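Bacterial leucyl aminopeptidase (Legionella pneumophila, PDB 6ESL) probably acts as a secreted zinc-dependent aminopeptidase of the M28 family, removing N-terminal residues from peptides for nutrient acquisition during intracellular infection of amoebas. Local coordinates at residues Y113-L125 against D305-Y319. Residues are numbered along the deposited sequence; the frame is centred on the assembly and turned at random.
Sequences YEIKHEEEVNAAL and DRDLSNYLAKLIDHY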
ATOM      1  N   TYR B 113       2.926 -11.952   6.131  1.00 51.42           N
ATOM      2  CA  TYR B 113       2.856 -12.775   4.958  1.00 49.82           C
ATOM      3  C   TYR B 113       4.318 -12.924   4.564  1.00 49.90           C
ATOM      4  O   TYR B 113       5.008 -11.952   4.389  1.00 47.27           O
ATOM      5  CB  TYR B 113       2.039 -12.104   3.839  1.00 45.71           C
ATOM      6  CG  TYR B 113       0.593 -11.805   4.148  1.00 42.33           C
ATOM      7  CD1 TYR B 113      -0.324 -12.811   4.328  1.00 43.91           C
ATOM      8  CD2 TYR B 113       0.140 -10.518   4.239  1.00 40.95           C
ATOM      9  CE1 TYR B 113      -1.636 -12.534   4.615  1.00 43.19           C
ATOM     10  CE2 TYR B 113      -1.165 -10.230   4.526  1.00 39.27           C
ATOM     11  CZ  TYR B 113      -2.058 -11.240   4.713  1.00 41.43           C
ATOM     12  OH  TYR B 113      -3.348 -10.957   5.005  1.00 38.72           O
ATOM     13  N   GLU B 114       4.788 -14.144   4.386  1.00 49.94           N
ATOM     14  CA  GLU B 114       6.187 -14.348   4.042  1.00 52.63           C
ATOM     15  C   GLU B 114       6.308 -15.417   3.014  1.00 49.05           C
ATOM     16  O   GLU B 114       5.396 -16.189   2.819  1.00 48.32           O
ATOM     17  CB  GLU B 114       7.007 -14.782   5.276  1.00 59.64           C
ATOM     18  CG  GLU B 114       6.783 -13.915   6.527  1.00 64.35           C
ATOM     19  CD  GLU B 114       7.634 -14.353   7.728  1.00 71.54           C
ATOM     20  OE1 GLU B 114       7.279 -15.287   8.493  1.00 66.65           O
ATOM     21  OE2 GLU B 114       8.673 -13.692   7.918  1.00 79.31           O
ATOM     22  N   ILE B 115       7.461 -15.444   2.401  1.00 47.28           N
ATOM     23  CA  ILE B 115       7.849 -16.458   1.420  1.00 51.83           C
ATOM     24  C   ILE B 115       8.724 -17.496   2.156  1.00 53.73           C
ATOM     25  O   ILE B 115       9.809 -17.162   2.614  1.00 51.37           O
ATOM     26  CB  ILE B 115       8.675 -15.799   0.271  1.00 50.71           C
ATOM     27  CG1 ILE B 115       7.720 -14.825  -0.505  1.00 51.03           C
ATOM     28  CG2 ILE B 115       9.427 -16.869  -0.523  1.00 49.46           C
ATOM     29  CD1 ILE B 115       8.293 -13.858  -1.513  1.00 51.93           C
ATOM     30  N   LYS B 116       8.182 -18.696   2.322  1.00 53.44           N
ATOM     31  CA  LYS B 116       8.785 -19.782   3.095  1.00 54.93           C
ATOM     32  C   LYS B 116       8.566 -21.083   2.465  1.00 56.09           C
ATOM     33  O   LYS B 116       8.745 -22.080   3.130  1.00 62.25           O
ATOM     34  CB  LYS B 116       8.104 -19.937   4.429  1.00 56.92           C
ATOM     35  CG  LYS B 116       8.063 -18.721   5.325  1.00 57.82           C
ATOM     36  CD  LYS B 116       7.320 -19.124   6.584  1.00 62.07           C
ATOM     37  CE  LYS B 116       7.712 -18.275   7.787  1.00 65.94           C
ATOM     38  NZ  LYS B 116       7.928 -19.099   9.020  1.00 70.14           N
ATOM     39  N   HIS B 117       8.128 -21.155   1.213  1.00 52.97           N
ATOM     40  CA  HIS B 117       7.809 -22.449   0.603  1.00 52.93           C
ATOM     41  C   HIS B 117       8.324 -22.501  -0.811  1.00 51.97           C
ATOM     42  O   HIS B 117       7.661 -23.012  -1.701  1.00 48.07           O
ATOM     43  CB  HIS B 117       6.294 -22.739   0.689  1.00 52.22           C
ATOM     44  CG  HIS B 117       5.814 -22.889   2.090  1.00 51.86           C
ATOM     45  ND1 HIS B 117       5.859 -24.088   2.760  1.00 56.18           N
ATOM     46  CD2 HIS B 117       5.380 -21.984   2.990  1.00 53.07           C
ATOM     47  CE1 HIS B 117       5.429 -23.932   3.995  1.00 54.33           C
ATOM     48  NE2 HIS B 117       5.136 -22.669   4.164  1.00 54.57           N
ATOM     49  N   GLU B 118       9.536 -21.968  -1.000  1.00 55.06           N
ATOM     50  CA  GLU B 118      10.189 -21.949  -2.308  1.00 58.34           C
ATOM     51  C   GLU B 118      10.192 -23.220  -3.061  1.00 58.43           C
ATOM     52  O   GLU B 118       9.818 -23.206  -4.219  1.00 54.01           O
ATOM     53  CB  GLU B 118      11.630 -21.477  -2.202  1.00 64.17           C
ATOM     54  CG  GLU B 118      11.662 -19.975  -2.227  1.00 69.46           C
ATOM     55  CD  GLU B 118      13.035 -19.412  -2.198  1.00 73.94           C
ATOM     56  OE1 GLU B 118      13.736 -19.652  -3.210  1.00 84.78           O
ATOM     57  OE2 GLU B 118      13.359 -18.738  -1.187  1.00 71.21           O
ATOM     58  N   GLU B 119      10.657 -24.313  -2.449  1.00 61.39           N
ATOM     59  CA  GLU B 119      10.778 -25.541  -3.226  1.00 63.75           C
ATOM     60  C   GLU B 119       9.430 -26.061  -3.710  1.00 59.40           C
ATOM     61  O   GLU B 119       9.320 -26.407  -4.895  1.00 58.52           O
ATOM     62  CB  GLU B 119      11.554 -26.659  -2.488  1.00 70.89           C
ATOM     63  CG  GLU B 119      13.036 -26.337  -2.274  1.00 75.46           C
ATOM     64  CD  GLU B 119      13.766 -27.411  -1.486  1.00 81.46           C
ATOM     65  OE1 GLU B 119      13.083 -28.321  -0.936  1.00 84.71           O
ATOM     66  OE2 GLU B 119      15.019 -27.370  -1.449  1.00 82.97           O
ATOM     67  N   GLU B 120       8.424 -26.074  -2.837  1.00 57.45           N
ATOM     68  CA  GLU B 120       7.089 -26.540  -3.205  1.00 57.86           C
ATOM     69  C   GLU B 120       6.453 -25.670  -4.292  1.00 54.15           C
ATOM     70  O   GLU B 120       5.828 -26.186  -5.220  1.00 51.99           O
ATOM     71  CB  GLU B 120       6.181 -26.585  -1.974  1.00 61.25           C
ATOM     72  CG  GLU B 120       4.758 -27.032  -2.268  1.00 64.12           C
ATOM     73  CD  GLU B 120       3.889 -27.058  -1.027  1.00 68.89           C
ATOM     74  OE1 GLU B 120       4.405 -26.758   0.069  1.00 62.25           O
ATOM     75  OE2 GLU B 120       2.687 -27.380  -1.148  1.00 80.98           O
ATOM     76  N   VAL B 121       6.614 -24.354  -4.176  1.00 51.32           N
ATOM     77  CA  VAL B 121       6.058 -23.409  -5.184  1.00 49.31           C
ATOM     78  C   VAL B 121       6.736 -23.587  -6.544  1.00 51.22           C
ATOM     79  O   VAL B 121       6.082 -23.776  -7.590  1.00 49.99           O
ATOM     80  CB  VAL B 121       6.255 -21.936  -4.739  1.00 48.16           C
ATOM     81  CG1 VAL B 121       5.863 -20.992  -5.870  1.00 45.57           C
ATOM     82  CG2 VAL B 121       5.417 -21.611  -3.503  1.00 45.59           C
ATOM     83  N   ASN B 122       8.067 -23.613  -6.518  1.00 53.87           N
ATOM     84  CA  ASN B 122       8.840 -23.697  -7.764  1.00 55.83           C
ATOM     85  C   ASN B 122       8.601 -24.975  -8.498  1.00 55.32           C
ATOM     86  O   ASN B 122       8.550 -24.964  -9.722  1.00 56.96           O
ATOM     87  CB  ASN B 122      10.344 -23.400  -7.546  1.00 58.61           C
ATOM     88  CG  ASN B 122      10.615 -21.890  -7.493  1.00 59.48           C
ATOM     89  OD1 ASN B 122      10.082 -21.134  -8.310  1.00 62.31           O
ATOM     90  ND2 ASN B 122      11.372 -21.443  -6.517  1.00 58.24           N
ATOM     91  N   ALA B 123       8.364 -26.051  -7.758  1.00 55.92           N
ATOM     92  CA  ALA B 123       7.983 -27.344  -8.387  1.00 57.32           C
ATOM     93  C   ALA B 123       6.591 -27.317  -8.950  1.00 54.36           C
ATOM     94  O   ALA B 123       6.330 -27.835 -10.060  1.00 53.89           O
ATOM     95  CB  ALA B 123       8.119 -28.495  -7.372  1.00 60.84           C
ATOM     96  N   ALA B 124       5.657 -26.731  -8.189  1.00 50.70           N
ATOM     97  CA  ALA B 124       4.287 -26.590  -8.691  1.00 49.05           C
ATOM     98  C   ALA B 124       4.230 -25.692  -9.943  1.00 47.66           C
ATOM     99  O   ALA B 124       3.465 -25.996 -10.855  1.00 46.47           O
ATOM    100  CB  ALA B 124       3.369 -26.049  -7.613  1.00 48.06           C
ATOM    101  N   LEU B 125       5.036 -24.613  -9.992  1.00 48.21           N
ATOM    102  CA  LEU B 125       5.064 -23.700 -11.180  1.00 46.85           C
ATOM    103  C   LEU B 125       5.496 -24.414 -12.401  1.00 47.23           C
ATOM    104  O   LEU B 125       4.969 -24.168 -13.462  1.00 44.85           O
ATOM    105  CB  LEU B 125       6.001 -22.503 -10.982  1.00 45.99           C
ATOM    106  CG  LEU B 125       5.598 -21.502  -9.869  1.00 46.24           C
ATOM    107  CD1 LEU B 125       6.497 -20.253  -9.818  1.00 45.75           C
ATOM    108  CD2 LEU B 125       4.122 -21.176  -9.898  1.00 42.91           C
ATOM    109  N   ASP B 305      -6.497  -4.831   0.434  1.00 27.04           N
ATOM    110  CA  ASP B 305      -5.713  -4.875   1.645  1.00 30.41           C
ATOM    111  C   ASP B 305      -4.308  -4.522   1.302  1.00 28.65           C
ATOM    112  O   ASP B 305      -3.681  -5.117   0.449  1.00 29.30           O
ATOM    113  CB  ASP B 305      -5.768  -6.241   2.288  1.00 29.70           C
ATOM    114  CG  ASP B 305      -4.987  -6.319   3.589  1.00 33.56           C
ATOM    115  OD1 ASP B 305      -5.495  -5.748   4.561  1.00 31.94           O
ATOM    116  OD2 ASP B 305      -3.849  -6.935   3.628  1.00 36.19           O
ATOM    117  N   ARG B 306      -3.801  -3.535   2.022  1.00 30.65           N
ATOM    118  CA  ARG B 306      -2.452  -3.063   1.821  1.00 29.08           C
ATOM    119  C   ARG B 306      -1.374  -4.097   2.028  1.00 28.51           C
ATOM    120  O   ARG B 306      -0.510  -4.275   1.138  1.00 29.72           O
ATOM    121  CB  ARG B 306      -2.239  -1.803   2.712  1.00 31.66           C
ATOM    122  CG  ARG B 306      -0.771  -1.354   2.792  1.00 34.08           C
ATOM    123  CD  ARG B 306      -0.648  -0.059   3.546  1.00 36.97           C
ATOM    124  NE  ARG B 306       0.587   0.628   3.108  1.00 39.04           N
ATOM    125  CZ  ARG B 306       0.948   1.852   3.531  1.00 39.24           C
ATOM    126  NH1 ARG B 306       0.163   2.557   4.373  1.00 38.79           N
ATOM    127  NH2 ARG B 306       2.108   2.359   3.151  1.00 37.56           N
ATOM    128  N   ASP B 307      -1.356  -4.813   3.151  1.00 29.18           N
ATOM    129  CA  ASP B 307      -0.348  -5.842   3.348  1.00 29.57           C
ATOM    130  C   ASP B 307      -0.450  -6.993   2.359  1.00 29.13           C
ATOM    131  O   ASP B 307       0.530  -7.486   1.879  1.00 27.38           O
ATOM    132  CB  ASP B 307      -0.345  -6.397   4.774  1.00 32.07           C
ATOM    133  CG  ASP B 307       0.154  -5.397   5.797  1.00 33.34           C
ATOM    134  OD1 ASP B 307       0.768  -4.373   5.425  1.00 32.11           O
ATOM    135  OD2 ASP B 307      -0.071  -5.646   6.996  1.00 37.77           O
ATOM    136  N   LEU B 308      -1.679  -7.437   2.045  1.00 29.79           N
ATOM    137  CA  LEU B 308      -1.782  -8.573   1.095  1.00 28.89           C
ATOM    138  C   LEU B 308      -1.318  -8.158  -0.313  1.00 24.97           C
ATOM    139  O   LEU B 308      -0.674  -8.939  -1.018  1.00 27.50           O
ATOM    140  CB  LEU B 308      -3.219  -9.109   1.086  1.00 30.21           C
ATOM    141  CG  LEU B 308      -3.411 -10.411   0.277  1.00 29.83           C
ATOM    142  CD1 LEU B 308      -2.661 -11.539   0.916  1.00 31.74           C
ATOM    143  CD2 LEU B 308      -4.896 -10.735   0.169  1.00 29.88           C
ATOM    144  N   SER B 309      -1.603  -6.919  -0.690  1.00 27.53           N
ATOM    145  CA  SER B 309      -1.202  -6.337  -1.987  1.00 26.61           C
ATOM    146  C   SER B 309       0.298  -6.253  -2.110  1.00 28.67           C
ATOM    147  O   SER B 309       0.914  -6.722  -3.119  1.00 28.01           O
ATOM    148  CB  SER B 309      -1.832  -4.982  -2.238  1.00 26.22           C
ATOM    149  OG  SER B 309      -3.252  -5.019  -2.166  1.00 25.09           O
ATOM    150  N   ASN B 310       0.922  -5.769  -1.057  1.00 28.29           N
ATOM    151  CA  ASN B 310       2.411  -5.808  -0.986  1.00 29.39           C
ATOM    152  C   ASN B 310       2.974  -7.205  -1.074  1.00 29.54           C
ATOM    153  O   ASN B 310       3.973  -7.419  -1.745  1.00 27.99           O
ATOM    154  CB  ASN B 310       2.942  -5.158   0.311  1.00 32.60           C
ATOM    155  CG  ASN B 310       2.714  -3.630   0.374  1.00 35.64           C
ATOM    156  OD1 ASN B 310       2.552  -2.957  -0.661  1.00 37.26           O
ATOM    157  ND2 ASN B 310       2.822  -3.062   1.619  1.00 33.00           N
ATOM    158  N   TYR B 311       2.335  -8.155  -0.420  1.00 29.61           N
ATOM    159  CA  TYR B 311       2.754  -9.531  -0.535  1.00 32.08           C
ATOM    160  C   TYR B 311       2.661 -10.077  -2.012  1.00 31.53           C
ATOM    161  O   TYR B 311       3.563 -10.743  -2.498  1.00 29.93           O
ATOM    162  CB  TYR B 311       1.931 -10.432   0.403  1.00 34.72           C
ATOM    163  CG  TYR B 311       2.401 -11.819   0.442  1.00 34.88           C
ATOM    164  CD1 TYR B 311       3.685 -12.130   0.891  1.00 37.33           C
ATOM    165  CD2 TYR B 311       1.549 -12.877   0.094  1.00 38.12           C
ATOM    166  CE1 TYR B 311       4.108 -13.468   0.951  1.00 38.38           C
ATOM    167  CE2 TYR B 311       1.961 -14.180   0.099  1.00 36.89           C
ATOM    168  CZ  TYR B 311       3.217 -14.495   0.555  1.00 39.68           C
ATOM    169  OH  TYR B 311       3.629 -15.804   0.591  1.00 40.32           O
ATOM    170  N   LEU B 312       1.576  -9.749  -2.693  1.00 30.95           N
ATOM    171  CA  LEU B 312       1.521 -10.086  -4.118  1.00 32.25           C
ATOM    172  C   LEU B 312       2.699  -9.506  -4.897  1.00 28.40           C
ATOM    173  O   LEU B 312       3.228 -10.141  -5.720  1.00 26.57           O
ATOM    174  CB  LEU B 312       0.229  -9.568  -4.805  1.00 32.16           C
ATOM    175  CG  LEU B 312      -1.076 -10.198  -4.519  1.00 34.71           C
ATOM    176  CD1 LEU B 312      -2.022  -9.648  -5.623  1.00 35.33           C
ATOM    177  CD2 LEU B 312      -1.077 -11.690  -4.520  1.00 37.19           C
ATOM    178  N   ALA B 313       3.058  -8.264  -4.640  1.00 26.91           N
ATOM    179  CA  ALA B 313       4.216  -7.656  -5.318  1.00 28.31           C
ATOM    180  C   ALA B 313       5.457  -8.504  -5.112  1.00 28.88           C
ATOM    181  O   ALA B 313       6.169  -8.790  -6.065  1.00 31.16           O
ATOM    182  CB  ALA B 313       4.412  -6.195  -4.844  1.00 28.41           C
ATOM    183  N   LYS B 314       5.685  -8.957  -3.893  1.00 30.18           N
ATOM    184  CA  LYS B 314       6.815  -9.843  -3.581  1.00 34.98           C
ATOM    185  C   LYS B 314       6.740 -11.199  -4.249  1.00 33.55           C
ATOM    186  O   LYS B 314       7.722 -11.680  -4.780  1.00 34.48           O
ATOM    187  CB  LYS B 314       6.910 -10.068  -2.070  1.00 40.05           C
ATOM    188  CG  LYS B 314       7.596  -8.907  -1.374  1.00 45.51           C
ATOM    189  CD  LYS B 314       7.364  -8.921   0.132  1.00 48.05           C
ATOM    190  CE  LYS B 314       8.345  -9.875   0.831  1.00 47.21           C
ATOM    191  NZ  LYS B 314       7.875  -9.868   2.248  1.00 47.66           N
ATOM    192  N   LEU B 315       5.540 -11.795  -4.258  1.00 31.48           N
ATOM    193  CA  LEU B 315       5.341 -13.052  -4.938  1.00 32.05           C
ATOM    194  C   LEU B 315       5.625 -12.883  -6.395  1.00 32.43           C
ATOM    195  O   LEU B 315       6.234 -13.784  -6.988  1.00 32.64           O
ATOM    196  CB  LEU B 315       3.920 -13.617  -4.775  1.00 32.31           C
ATOM    197  CG  LEU B 315       3.477 -14.090  -3.405  1.00 33.36           C
ATOM    198  CD1 LEU B 315       1.999 -14.405  -3.437  1.00 34.15           C
ATOM    199  CD2 LEU B 315       4.305 -15.331  -2.975  1.00 35.24           C
ATOM    200  N   ILE B 316       5.175 -11.762  -6.998  1.00 30.75           N
ATOM    201  CA  ILE B 316       5.438 -11.542  -8.420  1.00 30.91           C
ATOM    202  C   ILE B 316       6.971 -11.487  -8.639  1.00 34.55           C
ATOM    203  O   ILE B 316       7.526 -12.165  -9.506  1.00 33.83           O
ATOM    204  CB  ILE B 316       4.745 -10.270  -8.971  1.00 29.44           C
ATOM    205  CG1 ILE B 316       3.215 -10.465  -9.019  1.00 29.38           C
ATOM    206  CG2 ILE B 316       5.245  -9.973 -10.343  1.00 30.25           C
ATOM    207  CD1 ILE B 316       2.379  -9.192  -9.020  1.00 28.45           C
ATOM    208  N   ASP B 317       7.645 -10.652  -7.845  1.00 36.21           N
ATOM    209  CA  ASP B 317       9.061 -10.436  -8.072  1.00 38.07           C
ATOM    210  C   ASP B 317       9.895 -11.735  -7.836  1.00 39.00           C
ATOM    211  O   ASP B 317      10.703 -12.129  -8.696  1.00 42.53           O
ATOM    212  CB  ASP B 317       9.564  -9.302  -7.197  1.00 39.82           C
ATOM    213  CG  ASP B 317      11.052  -9.091  -7.362  1.00 43.89           C
ATOM    214  OD1 ASP B 317      11.465  -8.709  -8.470  1.00 50.07           O
ATOM    215  OD2 ASP B 317      11.815  -9.404  -6.451  1.00 47.11           O
ATOM    216  N   HIS B 318       9.633 -12.399  -6.717  1.00 39.97           N
ATOM    217  CA  HIS B 318      10.317 -13.621  -6.326  1.00 44.01           C
ATOM    218  C   HIS B 318      10.050 -14.808  -7.225  1.00 43.09           C
ATOM    219  O   HIS B 318      10.983 -15.560  -7.597  1.00 44.95           O
ATOM    220  CB  HIS B 318       9.958 -14.040  -4.877  1.00 48.57           C
ATOM    221  CG  HIS B 318      10.941 -15.006  -4.273  1.00 55.14           C
ATOM    222  ND1 HIS B 318      11.812 -14.632  -3.275  1.00 59.88           N
ATOM    223  CD2 HIS B 318      11.237 -16.301  -4.564  1.00 57.20           C
ATOM    224  CE1 HIS B 318      12.575 -15.653  -2.949  1.00 59.77           C
ATOM    225  NE2 HIS B 318      12.227 -16.691  -3.692  1.00 61.66           N
ATOM    226  N   TYR B 319       8.793 -15.034  -7.589  1.00 40.36           N
ATOM    227  CA  TYR B 319       8.470 -16.274  -8.335  1.00 41.14           C
ATOM    228  C   TYR B 319       8.195 -16.072  -9.791  1.00 39.74           C
ATOM    229  O   TYR B 319       8.317 -16.996 -10.498  1.00 39.50           O
ATOM    230  CB  TYR B 319       7.239 -16.970  -7.734  1.00 41.76           C
ATOM    231  CG  TYR B 319       7.465 -17.590  -6.377  1.00 44.62           C
ATOM    232  CD1 TYR B 319       8.375 -18.694  -6.219  1.00 45.06           C
ATOM    233  CD2 TYR B 319       6.785 -17.129  -5.246  1.00 41.84           C
ATOM    234  CE1 TYR B 319       8.566 -19.270  -4.967  1.00 45.53           C
ATOM    235  CE2 TYR B 319       6.974 -17.760  -4.007  1.00 43.42           C
ATOM    236  CZ  TYR B 319       7.861 -18.818  -3.888  1.00 44.21           C
ATOM    237  OH  TYR B 319       8.027 -19.415  -2.652  1.00 45.46           O
TER
HETATM  238  O   HOH W   1      -3.737  -8.409   5.809  1.00 37.75           O
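Tyr319 packs against helix 118-125 as a knob in the hole between Glu118, Val121, Asn122 and Leu125, a worked example of how a loop and short helix pack on a helix flanking the mixed sheet of an M28 peptidase fold. Here the loop 113-117, extended over Tyr113 to Ile115, runs along helix 306-319 and turns at its N-cap residue, His117, into a short helix whose axis crosses it at -68°.

Four CH-pi contacts run through the apolar packing. Val121 CG1 sits 3.4 Å from the centroid of the Tyr319 ring, over one face, while the amide of Asn122 meets the ring's edge. In the loop, Tyr113 CB lies 3.6 Å from the centroid of the Tyr311 ring; Leu315 CG backs the opposite face. Tyr113's own ring carries Leu308 CD1 over one face, 4.0 Å from its centroid. Ile115 divides its branches: CG2, anti to the backbone N, stands above the centre of the His318 ring, whereas CD1 touches His318 CB at 3.8 Å.

Polar contacts are few. Glu118's carboxylate lies by the edge of the His318 ring, the two planes 72° apart, without a hydrogen bond. The Tyr319 hydroxyl is satisfied by Glu389 of helix 373-391, whose carboxylate also holds the backbone N of Lys116 and His117, so the C-terminal helix ties both segments together. Tyr311 OH donates to Glu114 O at 2.9 Å, approaching from above the carbonyl plane. At the far end, one water bridges Tyr113 OH (2.7 Å) and Asp305 OD2, the same oxygen that caps helix 306-319 by accepting from Leu308 N at 2.7 Å.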